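Protein argonaute 5 (Arabidopsis thaliana, PDB 4G0O) probably recognises the 5' nucleotide of small RNAs through its MID domain, helping to sort guide RNAs among plant Argonautes in gene regulation. Local coordinates at residues W14-F19 and L78-L83; G8-S13 and G43-P48. All coordinates share one frame; numbering follows the deposited sequence.

Interaction 1. Residues W14-F19 and L78-L83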
loop_
_atom_site.group_PDB
_atom_site.type_symbol
_atom_site.label_atom_id
_atom_site.label_comp_id
_atom_site.label_asym_id
_atom_site.label_seq_id
_atom_site.Cartn_x
_atom_site.Cartn_y
_atom_site.Cartn_z
ATOM N N TRP A 14 8.949 3.375 -0.596
ATOM C CA TRP A 14 7.643 2.753 -0.789
ATOM C C TRP A 14 7.447 2.483 -2.279
ATOM O O TRP A 14 8.115 3.087 -3.114
ATOM C CB TRP A 14 6.511 3.653 -0.253
ATOM C CG TRP A 14 6.318 4.885 -1.092
ATOM C CD1 TRP A 14 6.941 6.089 -0.941
ATOM C CD2 TRP A 14 5.471 5.018 -2.249
ATOM N NE1 TRP A 14 6.531 6.964 -1.926
ATOM C CE2 TRP A 14 5.632 6.327 -2.738
ATOM C CE3 TRP A 14 4.593 4.154 -2.908
ATOM C CZ2 TRP A 14 4.957 6.784 -3.855
ATOM C CZ3 TRP A 14 3.925 4.616 -4.011
ATOM C CH2 TRP A 14 4.106 5.919 -4.473
ATOM N N THR A 15 6.553 1.560 -2.608
ATOM C CA THR A 15 6.141 1.369 -3.994
ATOM C C THR A 15 4.838 0.593 -4.035
ATOM O O THR A 15 4.283 0.239 -2.994
ATOM C CB THR A 15 7.223 0.676 -4.860
ATOM O OG1 THR A 15 6.836 0.723 -6.238
ATOM C CG2 THR A 15 7.425 -0.769 -4.432
ATOM N N CYS A 16 4.352 0.332 -5.240
ATOM C CA CYS A 16 3.039 -0.261 -5.412
ATOM C C CYS A 16 3.108 -1.463 -6.334
ATOM O O CYS A 16 3.795 -1.425 -7.363
ATOM C CB CYS A 16 2.104 0.768 -6.011
ATOM S SG CYS A 16 0.467 0.152 -6.406
ATOM N N VAL A 17 2.389 -2.521 -5.966
ATOM C CA VAL A 17 2.246 -3.685 -6.830
ATOM C C VAL A 17 0.789 -3.963 -7.054
ATOM O O VAL A 17 -0.021 -3.888 -6.119
ATOM C CB VAL A 17 2.838 -4.950 -6.201
ATOM C CG1 VAL A 17 3.020 -6.042 -7.247
ATOM C CG2 VAL A 17 4.140 -4.631 -5.602
ATOM N N SER A 18 0.458 -4.314 -8.289
ATOM C CA SER A 18 -0.905 -4.671 -8.620
ATOM C C SER A 18 -1.004 -6.075 -9.195
ATOM O O SER A 18 -0.350 -6.402 -10.188
ATOM C CB SER A 18 -1.490 -3.667 -9.611
ATOM O OG SER A 18 -2.713 -4.157 -10.113
ATOM N N PHE A 19 -1.834 -6.896 -8.567
ATOM C CA PHE A 19 -2.157 -8.205 -9.102
ATOM C C PHE A 19 -3.549 -8.204 -9.736
ATOM O O PHE A 19 -4.128 -9.255 -9.998
ATOM C CB PHE A 19 -2.068 -9.267 -8.009
ATOM C CG PHE A 19 -0.728 -9.307 -7.314
ATOM C CD1 PHE A 19 -0.590 -8.849 -6.007
ATOM C CD2 PHE A 19 0.394 -9.773 -7.976
ATOM C CE1 PHE A 19 0.638 -8.888 -5.373
ATOM C CE2 PHE A 19 1.628 -9.800 -7.352
ATOM C CZ PHE A 19 1.751 -9.360 -6.044
ATOM N N LEU A 78 7.383 0.362 2.969
ATOM C CA LEU A 78 5.954 0.109 2.736
ATOM C C LEU A 78 5.697 -0.381 1.315
ATOM O O LEU A 78 6.217 0.185 0.363
ATOM C CB LEU A 78 5.133 1.389 2.979
ATOM C CG LEU A 78 3.610 1.318 2.817
ATOM C CD1 LEU A 78 2.981 0.487 3.944
ATOM C CD2 LEU A 78 2.972 2.709 2.757
ATOM N N LEU A 79 4.892 -1.429 1.176
ATOM C CA LEU A 79 4.454 -1.888 -0.140
ATOM C C LEU A 79 2.964 -1.730 -0.204
ATOM O O LEU A 79 2.248 -2.318 0.616
ATOM C CB LEU A 79 4.749 -3.372 -0.342
ATOM C CG LEU A 79 5.186 -3.812 -1.745
ATOM C CD1 LEU A 79 4.852 -5.291 -2.008
ATOM C CD2 LEU A 79 4.629 -2.907 -2.824
ATOM N N ILE A 80 2.482 -0.960 -1.167
ATOM C CA ILE A 80 1.048 -0.846 -1.332
ATOM C C ILE A 80 0.655 -1.937 -2.299
ATOM O O ILE A 80 1.079 -1.930 -3.461
ATOM C CB ILE A 80 0.622 0.512 -1.900
ATOM C CG1 ILE A 80 0.948 1.643 -0.920
ATOM C CG2 ILE A 80 -0.871 0.516 -2.216
ATOM C CD1 ILE A 80 1.050 2.987 -1.606
ATOM N N VAL A 81 -0.138 -2.892 -1.825
ATOM C CA VAL A 81 -0.487 -4.012 -2.681
ATOM C C VAL A 81 -1.911 -3.921 -3.203
ATOM O O VAL A 81 -2.860 -3.840 -2.418
ATOM C CB VAL A 81 -0.313 -5.344 -1.961
ATOM C CG1 VAL A 81 -1.000 -6.465 -2.753
ATOM C CG2 VAL A 81 1.153 -5.629 -1.777
ATOM N N ILE A 82 -2.072 -3.938 -4.523
ATOM C CA ILE A 82 -3.418 -4.102 -5.071
ATOM C C ILE A 82 -3.704 -5.591 -5.323
ATOM O O ILE A 82 -3.083 -6.226 -6.174
ATOM C CB ILE A 82 -3.655 -3.250 -6.341
ATOM C CG1 ILE A 82 -3.500 -1.755 -6.032
ATOM C CG2 ILE A 82 -5.055 -3.476 -6.891
ATOM C CD1 ILE A 82 -3.469 -0.891 -7.297
ATOM N N LEU A 83 -4.667 -6.117 -4.578
ATOM C CA LEU A 83 -5.000 -7.545 -4.570
ATOM C C LEU A 83 -5.580 -8.044 -5.884
ATOM O O LEU A 83 -6.167 -7.282 -6.647
ATOM C CB LEU A 83 -6.024 -7.838 -3.456
ATOM C CG LEU A 83 -5.565 -7.573 -2.025
ATOM C CD1 LEU A 83 -6.764 -7.533 -1.070
ATOM C CD2 LEU A 83 -4.537 -8.641 -1.623
#
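The Phe19 ring meets Val81 at its edge, near the ring plane, where CE1 lies 3.9 Å from Val81 CG1; Ile93 of helix 90-101 and Ala65 of helix 62-72 also touch this side chain. At the other end of the pairing the Trp14 indole receives Ile80, whose CD1 comes to 4.0 Å from Trp14 CE3. With CG between its backbone N and carbonyl carbon (chi1 70°), the indole turns toward Phe46 and Phe54, and its NE1 finds a polar partner at Lys47. Between these rings runs a parallel beta pairing in the central sheet of the Rossmann-like MID domain. Bonds pass back and forth between alternate residues: Ile80 N to Thr15 O, Val17 N to Ile80 O, Phe19 N to Ile82 O, and Ile82 N to Val17 O at 2.6 Å with a nearly straight N-H···O angle of 173°. Side chains alternate between faces. Val17 and Leu79 face helix 62-72 and pack tightly, Val17 CG2 being 3.3 Å from Leu79 CD2. Cys16, Ile80 and Ile82 face helix 27-42, and Cys16 SG lies 4.2 Å from Ile82 CD1. The polar work is done mostly by the backbone bonds, while largely apolar side chains on both faces pack against the flanking helices; the few polar groups have partners of their own, as where Thr15 OG1 hydrogen-bonds to Ile52 O.

Interaction 2. Residues G8-S13 and G43-P48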
loop_
_atom_site.group_PDB
_atom_site.type_symbol
_atom_site.label_atom_id
_atom_site.label_comp_id
_atom_site.label_asym_id
_atom_site.label_seq_id
_atom_site.Cartn_x
_atom_site.Cartn_y
_atom_site.Cartn_z
ATOM N N GLY A 8 2.628 11.419 12.831
ATOM C CA GLY A 8 2.587 10.890 11.480
ATOM C C GLY A 8 3.934 10.319 11.093
ATOM O O GLY A 8 4.929 11.038 11.104
ATOM N N ALA A 9 3.985 9.029 10.766
ATOM C CA ALA A 9 5.268 8.410 10.407
ATOM C C ALA A 9 5.864 9.076 9.171
ATOM O O ALA A 9 5.166 9.773 8.437
ATOM C CB ALA A 9 5.111 6.902 10.186
ATOM N N LYS A 10 7.156 8.879 8.941
ATOM C CA LYS A 10 7.761 9.387 7.713
ATOM C C LYS A 10 8.215 8.242 6.808
ATOM O O LYS A 10 9.039 7.420 7.199
ATOM C CB LYS A 10 8.915 10.345 8.012
ATOM C CG LYS A 10 9.634 10.849 6.755
ATOM C CD LYS A 10 10.900 11.619 7.132
ATOM C CE LYS A 10 11.664 12.129 5.911
ATOM N NZ LYS A 10 12.975 12.733 6.327
ATOM N N VAL A 11 7.677 8.210 5.592
ATOM C CA VAL A 11 7.986 7.153 4.632
ATOM C C VAL A 11 8.851 7.681 3.491
ATOM O O VAL A 11 8.438 8.583 2.764
ATOM C CB VAL A 11 6.693 6.535 4.030
ATOM C CG1 VAL A 11 7.022 5.396 3.102
ATOM C CG2 VAL A 11 5.798 6.044 5.118
ATOM N N THR A 12 10.036 7.094 3.336
ATOM C CA THR A 12 10.986 7.454 2.277
ATOM C C THR A 12 11.100 6.369 1.191
ATOM O O THR A 12 11.420 6.655 0.034
ATOM C CB THR A 12 12.399 7.690 2.861
ATOM O OG1 THR A 12 12.308 8.523 4.027
ATOM C CG2 THR A 12 13.296 8.367 1.835
ATOM N N SER A 13 10.852 5.122 1.576
ATOM C CA SER A 13 10.945 4.000 0.652
ATOM C C SER A 13 9.608 3.255 0.546
ATOM O O SER A 13 9.173 2.601 1.487
ATOM C CB SER A 13 12.053 3.048 1.117
ATOM O OG SER A 13 12.380 2.109 0.110
ATOM N N GLY A 43 -0.999 14.003 8.582
ATOM C CA GLY A 43 0.176 14.224 9.410
ATOM C C GLY A 43 1.425 13.452 9.032
ATOM O O GLY A 43 2.491 13.678 9.612
ATOM N N MET A 44 1.313 12.539 8.072
ATOM C CA MET A 44 2.479 11.763 7.638
ATOM C C MET A 44 3.336 12.580 6.698
ATOM O O MET A 44 2.903 13.631 6.205
ATOM C CB MET A 44 2.064 10.472 6.933
ATOM C CG MET A 44 1.350 9.487 7.831
ATOM S SD MET A 44 1.139 7.906 7.006
ATOM C CE MET A 44 2.784 7.200 7.235
ATOM N N GLU A 45 4.557 12.103 6.477
ATOM C CA GLU A 45 5.416 12.643 5.433
ATOM C C GLU A 45 5.807 11.514 4.479
ATOM O O GLU A 45 6.209 10.439 4.912
ATOM C CB GLU A 45 6.661 13.299 6.025
ATOM C CG GLU A 45 7.307 14.280 5.064
ATOM C CD GLU A 45 8.698 14.715 5.487
ATOM O OE1 GLU A 45 8.970 14.788 6.714
ATOM O OE2 GLU A 45 9.519 14.976 4.569
ATOM N N PHE A 46 5.654 11.748 3.180
ATOM C CA PHE A 46 5.942 10.732 2.182
ATOM C C PHE A 46 6.834 11.312 1.111
ATOM O O PHE A 46 6.568 12.407 0.626
ATOM C CB PHE A 46 4.649 10.302 1.492
ATOM C CG PHE A 46 4.135 8.958 1.913
ATOM C CD1 PHE A 46 4.449 7.820 1.177
ATOM C CD2 PHE A 46 3.305 8.835 3.014
ATOM C CE1 PHE A 46 3.962 6.598 1.545
ATOM C CE2 PHE A 46 2.821 7.595 3.392
ATOM C CZ PHE A 46 3.146 6.480 2.654
ATOM N N LYS A 47 7.873 10.572 0.727
ATOM C CA LYS A 47 8.599 10.890 -0.488
ATOM C C LYS A 47 7.651 10.640 -1.648
ATOM O O LYS A 47 7.041 9.580 -1.720
ATOM C CB LYS A 47 9.823 9.999 -0.617
ATOM C CG LYS A 47 10.836 10.454 -1.639
ATOM C CD LYS A 47 12.120 9.641 -1.472
ATOM C CE LYS A 47 13.169 9.998 -2.521
ATOM N NZ LYS A 47 12.765 9.529 -3.868
ATOM N N PRO A 48 7.500 11.624 -2.547
ATOM C CA PRO A 48 6.527 11.492 -3.645
ATOM C C PRO A 48 6.900 10.473 -4.719
ATOM O O PRO A 48 6.028 10.025 -5.451
ATOM C CB PRO A 48 6.454 12.905 -4.246
ATOM C CG PRO A 48 7.642 13.622 -3.735
ATOM C CD PRO A 48 8.055 12.983 -2.443
#
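Val11 sits over one face of the Phe46 ring, its CB 3.7 Å from the ring centroid and 12° off the normal, a CH-pi contact at the heart of a beta-alpha-beta unit: strand 7-18 leads through helix 27-42 to the parallel strand 45-46. The two valine methyls spread across the same face, CG1 toward Phe46 CE1 and CG2 toward Phe46 CZ. The sulfur of Met44 sits at the edge of the ring, in its plane. A bend at chi3 (80°) brings Met44 CE beside Ala9 CB, at 3.8 Å, and also against Val11 CG2, while Cys39 of helix 27-42 touches both Met44 and Phe46. Three backbone hydrogen bonds join the strands: Glu45 N to Ala9 O, Val11 N to Glu45 O at 2.8 Å, and Lys47 N to Val11 O. Gly43, with positive phi, ends the helix in a Schellman motif, and its carbonyl O accepts a CA-H···O contact from Gly8. On the solvent-facing side Lys10 and Glu45 extend alongside one another, so that the aliphatic part of the lysine runs past the carboxylate. The opposite charges probably attract weakly, but Lys10 NZ stands 4.5 Å from Glu45 OE2, beyond a salt bridge.

How the interactions relate
Interactions 1 and 2 show how one strand can serve several partners: strand 7-18, interrupted by a bulge or short loop, pairs with 45-46 near its start and with 78-82 further on, as well as with 55-56. Their centres lie about 16 Å apart, yet they meet directly at Trp14. Its NE1 is 2.7 Å from Lys47 O, a probable hydrogen bond, and its CD1 lies 3.7 Å from Phe46 CD1. Leu78 of the other strand also packs on Phe46, its CD2 3.8 Å from Phe46 CZ. Interaction 1 is buried near the middle of the domain, whereas interaction 2 reaches the surface. Both are structural parts of the sheet in a domain that probably reads the 5' nucleotide.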